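Local coordinates for protein SPI-1 type 3 secretion system secretin (Salmonella enterica subsp. enterica serovar Typhimurium, PDB 4G08) that forms a ring-shaped multimer with an apparent central pore in the outer membrane, as part of the type III injectisome that injects bacterial effector proteins into host cells, at residues L69-Y74 with I80-A85; T25-M30 with V38-M43; F128-S131 with Y136-M139. All coordinates share one frame; numbering follows the deposited sequence.

Contact 1 of 3, residues L69-Y74 with I80-A85; sequences LGLIWY and IYIYDA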
loop_
_atom_site.group_PDB
_atom_site.type_symbol
_atom_site.label_atom_id
_atom_site.label_comp_id
_atom_site.label_asym_id
_atom_site.label_seq_id
_atom_site.Cartn_x
_atom_site.Cartn_y
_atom_site.Cartn_z
ATOM N N LEU A 69 -3.517 14.029 5.375
ATOM C CA LEU A 69 -2.985 13.699 6.696
ATOM C C LEU A 69 -1.624 13.024 6.694
ATOM O O LEU A 69 -1.054 12.795 7.758
ATOM C CB LEU A 69 -3.963 12.813 7.454
ATOM C CG LEU A 69 -5.312 13.453 7.735
ATOM C CD1 LEU A 69 -6.090 12.541 8.648
ATOM C CD2 LEU A 69 -5.163 14.813 8.385
ATOM N N GLY A 70 -1.064 12.775 5.518
ATOM C CA GLY A 70 0.228 12.100 5.440
ATOM C C GLY A 70 0.121 10.640 5.833
ATOM O O GLY A 70 0.752 10.193 6.792
ATOM N N LEU A 71 -0.648 9.898 5.042
ATOM C CA LEU A 71 -0.837 8.463 5.217
ATOM C C LEU A 71 -0.438 7.711 3.951
ATOM O O LEU A 71 -0.493 8.252 2.840
ATOM C CB LEU A 71 -2.304 8.155 5.526
ATOM C CG LEU A 71 -2.978 8.919 6.661
ATOM C CD1 LEU A 71 -4.421 8.471 6.821
ATOM C CD2 LEU A 71 -2.210 8.708 7.947
ATOM N N ILE A 72 -0.241 6.410 4.104
ATOM C CA ILE A 72 -0.172 5.515 2.968
ATOM C C ILE A 72 -0.991 4.270 3.280
ATOM O O ILE A 72 -1.147 3.903 4.442
ATOM C CB ILE A 72 1.288 5.123 2.678
ATOM C CG1 ILE A 72 1.921 4.497 3.921
ATOM C CG2 ILE A 72 2.089 6.355 2.299
ATOM C CD1 ILE A 72 3.398 4.182 3.787
ATOM N N TRP A 73 -1.627 3.713 2.261
ATOM C CA TRP A 73 -2.538 2.599 2.471
ATOM C C TRP A 73 -2.461 1.568 1.364
ATOM O O TRP A 73 -1.959 1.837 0.275
ATOM C CB TRP A 73 -3.970 3.094 2.618
ATOM C CG TRP A 73 -4.516 3.663 1.388
ATOM C CD1 TRP A 73 -4.210 4.866 0.842
ATOM C CD2 TRP A 73 -5.499 3.070 0.541
ATOM N NE1 TRP A 73 -4.919 5.052 -0.314
ATOM C CE2 TRP A 73 -5.744 3.976 -0.504
ATOM C CE3 TRP A 73 -6.216 1.873 0.583
ATOM C CZ2 TRP A 73 -6.689 3.732 -1.492
ATOM C CZ3 TRP A 73 -7.126 1.614 -0.421
ATOM C CH2 TRP A 73 -7.364 2.544 -1.438
ATOM N N TYR A 74 -2.895 0.360 1.699
ATOM C CA TYR A 74 -2.876 -0.759 0.781
ATOM C C TYR A 74 -4.086 -1.642 1.057
ATOM O O TYR A 74 -4.426 -1.891 2.209
ATOM C CB TYR A 74 -1.588 -1.558 0.980
ATOM C CG TYR A 74 -1.408 -2.681 0.000
ATOM C CD1 TYR A 74 -1.398 -2.441 -1.363
ATOM C CD2 TYR A 74 -1.326 -3.992 0.434
ATOM C CE1 TYR A 74 -1.229 -3.468 -2.263
ATOM C CE2 TYR A 74 -1.182 -5.030 -0.460
ATOM C CZ TYR A 74 -1.177 -4.766 -1.807
ATOM O OH TYR A 74 -1.128 -5.809 -2.703
ATOM N N ILE A 80 -7.562 -3.879 4.618
ATOM C CA ILE A 80 -6.998 -2.574 4.296
ATOM C C ILE A 80 -5.995 -2.168 5.368
ATOM O O ILE A 80 -6.293 -2.227 6.563
ATOM C CB ILE A 80 -8.095 -1.499 4.194
ATOM C CG1 ILE A 80 -9.059 -1.838 3.057
ATOM C CG2 ILE A 80 -7.480 -0.125 3.975
ATOM C CD1 ILE A 80 -10.234 -0.892 2.946
ATOM N N TYR A 81 -4.796 -1.802 4.951
ATOM C CA TYR A 81 -3.733 -1.414 5.864
ATOM C C TYR A 81 -3.460 0.064 5.708
ATOM O O TYR A 81 -3.286 0.545 4.653
ATOM C CB TYR A 81 -2.440 -2.206 5.608
ATOM C CG TYR A 81 -2.592 -3.696 5.652
ATOM C CD1 TYR A 81 -3.156 -4.368 4.601
ATOM C CD2 TYR A 81 -2.145 -4.434 6.709
ATOM C CE1 TYR A 81 -3.303 -5.679 4.619
ATOM C CE2 TYR A 81 -2.299 -5.778 6.716
ATOM C CZ TYR A 81 -2.879 -6.391 5.667
ATOM O OH TYR A 81 -3.045 -7.748 5.608
ATOM N N ILE A 82 -3.405 0.749 6.820
ATOM C CA ILE A 82 -3.146 2.181 6.853
ATOM C C ILE A 82 -1.939 2.483 7.736
ATOM O O ILE A 82 -1.831 1.990 8.859
ATOM C CB ILE A 82 -4.369 2.958 7.372
ATOM C CG1 ILE A 82 -5.559 2.746 6.430
ATOM C CG2 ILE A 82 -4.048 4.443 7.487
ATOM C CD1 ILE A 82 -6.896 3.074 7.049
ATOM N N TYR A 83 -1.005 3.247 7.179
ATOM C CA TYR A 83 0.214 3.632 7.878
ATOM C C TYR A 83 0.399 5.132 7.801
ATOM O O TYR A 83 -0.060 5.765 6.856
ATOM C CB TYR A 83 1.440 2.996 7.231
ATOM C CG TYR A 83 1.396 1.503 7.138
ATOM C CD1 TYR A 83 0.842 0.890 6.031
ATOM C CD2 TYR A 83 2.109 0.721 8.033
ATOM C CE1 TYR A 83 0.871 -0.472 5.885
ATOM C CE2 TYR A 83 2.173 -0.643 7.879
ATOM C CZ TYR A 83 1.549 -1.232 6.800
ATOM O OH TYR A 83 1.609 -2.588 6.612
ATOM N N ASP A 84 1.251 5.648 8.680
ATOM C CA ASP A 84 1.769 7.003 8.568
ATOM C C ASP A 84 2.778 7.039 7.435
ATOM O O ASP A 84 3.512 6.079 7.225
ATOM C CB ASP A 84 2.443 7.406 9.884
ATOM C CG ASP A 84 2.768 8.887 9.948
ATOM O OD1 ASP A 84 1.833 9.688 10.190
ATOM O OD2 ASP A 84 3.969 9.223 10.014
ATOM N N ALA A 85 2.908 8.176 6.775
ATOM C CA ALA A 85 3.872 8.274 5.697
ATOM C C ALA A 85 5.274 7.987 6.219
ATOM O O ALA A 85 6.123 7.472 5.489
ATOM C CB ALA A 85 3.813 9.646 5.054
#
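Gly70 O accepts a hydrogen bond from Ala85 N (3.0 Å) with the donor 45° out of the carbonyl plane, whereas the strand bonds that follow lie nearer the plane or the C=O direction. Gly70 has just left the helix 58-69 with positive phi, and its carbonyl swings to the end of the facing strand. Leu71 and Asp84 form a non-hydrogen-bonded pair with diverging side chains, yet Leu71 CD1 meets Ile82 CG2 at 4.1 Å. Ile72 and Tyr83 form a hydrogen-bonded antiparallel pair: Ile72 N reaches Tyr83 O at 2.8 Å, and Tyr83 N returns to Ile72 O at 2.8 Å. Their side chains share one face of the sheet, where Ile72 CG1 lies 3.7 Å from Tyr83 CB and Ile72 O sits in plane at the edge of the Tyr83 ring. The two strands make a beta hairpin in the N0 domain of the secretin, with 80-84 central in its mixed sheet and strand 38-40 on the other flank. Trp73, paired with Ile82 without hydrogen bonds, points to the opposite face. Its CG lies between backbone N and carbonyl carbon (chi1 68°), which sets the indole alongside Ile80, CE3 to CG2 4.1 Å, and against Asn59, Glu63 and Ser66 of helix 58-69. Its CA comes 3.1 Å from Tyr81 O in a CA-H...O contact. Tyr74 repeats the hydrogen-bonded pairing: Tyr81 N gives Tyr74 O a nearly straight bond of 2.8 Å (174° at the hydrogen), and that oxygen also lies at the edge of the Tyr81 ring. Leu112 O binds Tyr74 OH.

Contact 2 of 3, residues T25-M30 with V38-M43; sequences TFFDAM and VIVSKM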
loop_
_atom_site.group_PDB
_atom_site.type_symbol
_atom_site.label_atom_id
_atom_site.label_comp_id
_atom_site.label_asym_id
_atom_site.label_seq_id
_atom_site.Cartn_x
_atom_site.Cartn_y
_atom_site.Cartn_z
ATOM N N THR A 25 -10.136 5.124 15.639
ATOM C CA THR A 25 -11.575 5.198 15.796
ATOM C C THR A 25 -12.236 5.560 14.475
ATOM O O THR A 25 -13.173 4.892 14.027
ATOM C CB THR A 25 -11.927 6.243 16.850
ATOM O OG1 THR A 25 -11.486 5.781 18.131
ATOM C CG2 THR A 25 -13.417 6.491 16.882
ATOM N N PHE A 26 -11.638 6.512 13.777
ATOM C CA PHE A 26 -12.194 6.984 12.524
ATOM C C PHE A 26 -12.256 5.875 11.482
ATOM O O PHE A 26 -13.301 5.640 10.879
ATOM C CB PHE A 26 -11.365 8.140 11.995
ATOM C CG PHE A 26 -11.805 8.621 10.656
ATOM C CD1 PHE A 26 -12.917 9.428 10.532
ATOM C CD2 PHE A 26 -11.193 8.149 9.520
ATOM C CE1 PHE A 26 -13.365 9.814 9.289
ATOM C CE2 PHE A 26 -11.605 8.566 8.280
ATOM C CZ PHE A 26 -12.708 9.381 8.164
ATOM N N PHE A 27 -11.145 5.183 11.271
ATOM C CA PHE A 27 -11.134 4.128 10.263
ATOM C C PHE A 27 -11.931 2.901 10.659
ATOM O O PHE A 27 -12.532 2.264 9.798
ATOM C CB PHE A 27 -9.718 3.731 9.889
ATOM C CG PHE A 27 -9.053 4.711 8.998
ATOM C CD1 PHE A 27 -9.618 5.057 7.790
ATOM C CD2 PHE A 27 -7.954 5.407 9.442
ATOM C CE1 PHE A 27 -9.045 6.027 7.001
ATOM C CE2 PHE A 27 -7.381 6.387 8.666
ATOM C CZ PHE A 27 -7.919 6.691 7.437
ATOM N N ASP A 28 -12.089 2.669 11.956
ATOM C CA ASP A 28 -13.047 1.668 12.406
ATOM C C ASP A 28 -14.451 2.042 11.965
ATOM O O ASP A 28 -15.212 1.192 11.507
ATOM C CB ASP A 28 -13.012 1.507 13.922
ATOM C CG ASP A 28 -11.877 0.622 14.382
ATOM O OD1 ASP A 28 -11.237 -0.023 13.525
ATOM O OD2 ASP A 28 -11.586 0.612 15.596
ATOM N N ALA A 29 -14.772 3.326 12.054
ATOM C CA ALA A 29 -16.080 3.808 11.635
ATOM C C ALA A 29 -16.283 3.605 10.140
ATOM O O ALA A 29 -17.337 3.145 9.703
ATOM C CB ALA A 29 -16.240 5.272 11.995
ATOM N N MET A 30 -15.252 3.893 9.360
ATOM C CA MET A 30 -15.319 3.681 7.921
ATOM C C MET A 30 -15.553 2.210 7.574
ATOM O O MET A 30 -16.225 1.889 6.593
ATOM C CB MET A 30 -14.041 4.165 7.250
ATOM C CG MET A 30 -13.875 3.546 5.879
ATOM S SD MET A 30 -12.313 3.925 5.078
ATOM C CE MET A 30 -12.471 5.700 5.037
ATOM N N VAL A 38 -9.882 -3.150 8.788
ATOM C CA VAL A 38 -8.897 -2.120 8.562
ATOM C C VAL A 38 -7.884 -2.175 9.686
ATOM O O VAL A 38 -8.241 -2.386 10.847
ATOM C CB VAL A 38 -9.536 -0.724 8.532
ATOM C CG1 VAL A 38 -8.491 0.330 8.239
ATOM C CG2 VAL A 38 -10.635 -0.671 7.489
ATOM N N ILE A 39 -6.624 -2.259 9.295
ATOM C CA ILE A 39 -5.534 -2.360 10.235
ATOM C C ILE A 39 -4.750 -1.067 10.210
ATOM O O ILE A 39 -4.169 -0.702 9.191
ATOM C CB ILE A 39 -4.617 -3.514 9.846
ATOM C CG1 ILE A 39 -5.430 -4.793 9.765
ATOM C CG2 ILE A 39 -3.482 -3.661 10.838
ATOM C CD1 ILE A 39 -4.908 -5.730 8.712
ATOM N N VAL A 40 -4.791 -0.352 11.326
ATOM C CA VAL A 40 -4.165 0.953 11.425
ATOM C C VAL A 40 -2.895 0.882 12.264
ATOM O O VAL A 40 -2.882 0.297 13.348
ATOM C CB VAL A 40 -5.121 1.984 12.041
ATOM C CG1 VAL A 40 -4.439 3.330 12.127
ATOM C CG2 VAL A 40 -6.385 2.104 11.205
ATOM N N SER A 41 -1.801 1.365 11.694
ATOM C CA SER A 41 -0.503 1.251 12.333
ATOM C C SER A 41 -0.441 2.111 13.580
ATOM O O SER A 41 -1.209 3.051 13.741
ATOM C CB SER A 41 0.593 1.685 11.370
ATOM O OG SER A 41 0.674 3.095 11.313
ATOM N N LYS A 42 0.597 1.900 14.373
ATOM C CA LYS A 42 0.762 2.664 15.589
ATOM C C LYS A 42 0.866 4.151 15.273
ATOM O O LYS A 42 0.148 4.968 15.849
ATOM C CB LYS A 42 2.018 2.206 16.314
ATOM C CG LYS A 42 2.525 3.217 17.320
ATOM C CD LYS A 42 3.890 2.836 17.856
ATOM C CE LYS A 42 4.981 3.514 17.058
ATOM N NZ LYS A 42 6.272 2.804 17.239
ATOM N N MET A 43 1.724 4.500 14.317
ATOM C CA MET A 43 1.935 5.908 13.996
ATOM C C MET A 43 0.707 6.558 13.379
ATOM O O MET A 43 0.513 7.764 13.520
ATOM C CB MET A 43 3.130 6.100 13.065
ATOM C CG MET A 43 4.461 5.818 13.724
ATOM S SD MET A 43 4.800 6.986 15.052
ATOM C CE MET A 43 5.020 8.499 14.127
HETATM O O HOH W 1 -8.427 -0.542 13.251
#
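Phe27 of helix 23-30 turns its CB to two valines of strand 38-40, meeting Val38 CG1 at 4.0 Å and Val40 CG2 at 3.9 Å. This is a helix-on-sheet contact in the N0 domain of the secretin: helix 23-30 packs on the mixed sheet in which strand 38-40 is outermost and 80-84 is its inner neighbour. The two valines are alternate residues, so their side chains leave the strand on the same side, toward the helix, while Ile39 between them points away. Each offers a different methyl. In Val38 it is CG1, anti to the backbone N (chi1 -178°), whereas in Val40 it is CG2, which lies anti to the carbonyl carbon and beside the backbone N. The Phe27 and Val40 side chains cross at about a right angle, and the ring joins in through CD2, 4.1 Å from Val40 CG2. Both valine methyls stand oblique to the ring.

Neighbours on the same helix border the Phe27 ring and probably restrict its rotation. Phe26 brings the edge of its ring over one face, its CD2 3.8 Å above the plane and over the centre, and Met30 SD lies in the plane at the ring edge. Ile82 of the inner strand and Leu62 of helix 58-69 also touch Phe27, which is buried.

The direct contacts between the two segments are thus apolar. Across the solvent-facing side of the contact the polar link is made by one water, which donates to Asp28 OD1 at 2.9 Å and to Val38 O at 3.0 Å.

Contact 3 of 3, residues F128-S131 with Y136-M139; sequences FYVS and YVDM
Ser131 OG is held by two hydrogen bonds, to Asn90 OD1 and to Arg120 NH1, residues of the two strands flanking 127-132 in the sheet. The side chain leaves the strand on the side away from the helix, so Ser131 meets that helix through its backbone, with its carbonyl carbon C 4.4 Å from Val137 CG2. The setting is a helix packed on a three-stranded antiparallel sheet, within the short domain of type II/III secretion proteins. Strand 127-132 is the middle strand, and after a very short connection the chain enters helix 134-150 and returns across it. A helix on such a sheet is consistent with the ring-building motif associated with this secretin.

Val130, whose side chain points toward the helix, carries the contact and divides its two methyls between successive helical residues. CG2 is directed at Tyr136 and stands 4.1 Å from CE2; the two side chains cross at an oblique angle, and the methyl is also oblique to the ring. CG1 is directed at Val137 and lies 4.2 Å from Val137 CG1. The split follows from the Val130 torsion (chi1 59°), which puts CG1 between backbone N and carbonyl carbon and CG2 anti to the N. The contact is modest, burying 147 Å² in all, and no polar bond joins the two segments.

Val137 also lies on Ala91 and Arg89 of strand 89-94. Tyr136 extends with CG anti to its own N (chi1 178°), which carries the ring past Val130, and the ring also meets that of Tyr74 in the preceding domain, their planes at about 50°. A weak bond from Asn114 N reaches the Tyr136 hydroxyl, whose stronger anchor is the hydrogen bond between Tyr136 OH and Tyr117 O.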
loop_
_atom_site.group_PDB
_atom_site.type_symbol
_atom_site.label_atom_id
_atom_site.label_comp_id
_atom_site.label_asym_id
_atom_site.label_seq_id
_atom_site.Cartn_x
_atom_site.Cartn_y
_atom_site.Cartn_z
ATOM N N PHE A 128 15.607 -2.602 -9.081
ATOM C CA PHE A 128 14.588 -1.563 -9.176
ATOM C C PHE A 128 14.250 -1.086 -7.777
ATOM O O PHE A 128 14.614 -1.737 -6.798
ATOM C CB PHE A 128 13.334 -2.093 -9.880
ATOM C CG PHE A 128 12.602 -3.149 -9.107
ATOM C CD1 PHE A 128 11.745 -2.796 -8.088
ATOM C CD2 PHE A 128 12.718 -4.486 -9.445
ATOM C CE1 PHE A 128 11.056 -3.751 -7.380
ATOM C CE2 PHE A 128 12.033 -5.451 -8.739
ATOM C CZ PHE A 128 11.207 -5.082 -7.696
ATOM N N TYR A 129 13.687 0.118 -7.675
ATOM C CA TYR A 129 13.262 0.630 -6.374
ATOM C C TYR A 129 11.761 0.584 -6.237
ATOM O O TYR A 129 11.023 0.622 -7.215
ATOM C CB TYR A 129 13.715 2.069 -6.149
ATOM C CG TYR A 129 15.179 2.291 -6.370
ATOM C CD1 TYR A 129 16.115 1.869 -5.443
ATOM C CD2 TYR A 129 15.619 2.972 -7.484
ATOM C CE1 TYR A 129 17.464 2.037 -5.670
ATOM C CE2 TYR A 129 16.956 3.205 -7.689
ATOM C CZ TYR A 129 17.878 2.690 -6.804
ATOM O OH TYR A 129 19.225 2.758 -7.102
ATOM N N VAL A 130 11.324 0.455 -5.000
ATOM C CA VAL A 130 9.917 0.532 -4.697
ATOM C C VAL A 130 9.767 1.083 -3.295
ATOM O O VAL A 130 10.612 0.844 -2.429
ATOM C CB VAL A 130 9.236 -0.841 -4.801
ATOM C CG1 VAL A 130 9.883 -1.829 -3.851
ATOM C CG2 VAL A 130 7.741 -0.714 -4.538
ATOM N N SER A 131 8.817 1.998 -3.151
ATOM C CA SER A 131 8.598 2.675 -1.888
ATOM C C SER A 131 7.104 2.730 -1.617
ATOM O O SER A 131 6.310 3.117 -2.485
ATOM C CB SER A 131 9.175 4.092 -1.929
ATOM O OG SER A 131 10.577 4.074 -2.148
ATOM N N TYR A 136 2.998 -4.015 1.444
ATOM C CA TYR A 136 3.130 -4.042 -0.017
ATOM C C TYR A 136 4.558 -4.355 -0.456
ATOM O O TYR A 136 4.791 -5.219 -1.305
ATOM C CB TYR A 136 2.691 -2.700 -0.596
ATOM C CG TYR A 136 2.839 -2.596 -2.086
ATOM C CD1 TYR A 136 2.035 -3.332 -2.938
ATOM C CD2 TYR A 136 3.695 -1.665 -2.635
ATOM C CE1 TYR A 136 2.170 -3.224 -4.302
ATOM C CE2 TYR A 136 3.810 -1.521 -3.988
ATOM C CZ TYR A 136 3.056 -2.308 -4.815
ATOM O OH TYR A 136 3.124 -2.081 -6.168
ATOM N N VAL A 137 5.504 -3.619 0.101
ATOM C CA VAL A 137 6.892 -3.748 -0.292
ATOM C C VAL A 137 7.401 -5.147 0.017
ATOM O O VAL A 137 8.088 -5.762 -0.794
ATOM C CB VAL A 137 7.760 -2.713 0.434
ATOM C CG1 VAL A 137 9.228 -2.982 0.169
ATOM C CG2 VAL A 137 7.389 -1.313 -0.027
ATOM N N ASP A 138 6.943 -5.706 1.129
ATOM C CA ASP A 138 7.334 -7.058 1.504
ATOM C C ASP A 138 6.877 -8.055 0.448
ATOM O O ASP A 138 7.612 -8.965 0.068
ATOM C CB ASP A 138 6.722 -7.433 2.848
ATOM C CG ASP A 138 7.394 -6.738 4.010
ATOM O OD1 ASP A 138 8.454 -6.111 3.803
ATOM O OD2 ASP A 138 6.910 -6.899 5.149
ATOM N N MET A 139 5.660 -7.869 -0.033
ATOM C CA MET A 139 5.148 -8.667 -1.125
ATOM C C MET A 139 6.002 -8.490 -2.370
ATOM O O MET A 139 6.338 -9.461 -3.040
ATOM C CB MET A 139 3.708 -8.265 -1.412
ATOM C CG MET A 139 2.998 -9.137 -2.427
ATOM S SD MET A 139 3.180 -8.531 -4.108
ATOM C CE MET A 139 2.554 -6.878 -3.879
#

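Along the chain the order is contact 2, contact 1, contact 3, all in the periplasmic part of the longer secretin. Contacts 1 and 2 belong to the N0 domain and have centres 10 Å apart; they share one mixed sheet, where Ile80 O to Ile39 N (2.8 Å) is a probable hydrogen bond between strands 80-84 and 38-40, and Ile82 CD1 packs on Phe27 CG at 3.3 Å. Contact 3 lies in the next domain, about 15 Å from contact 1 between centres and about 23 Å from contact 2. One point where the two domains meet is Tyr74 CE1 with Tyr136 CD1, at 3.3 Å, so the hairpin of contact 1 forms part of the domain interface.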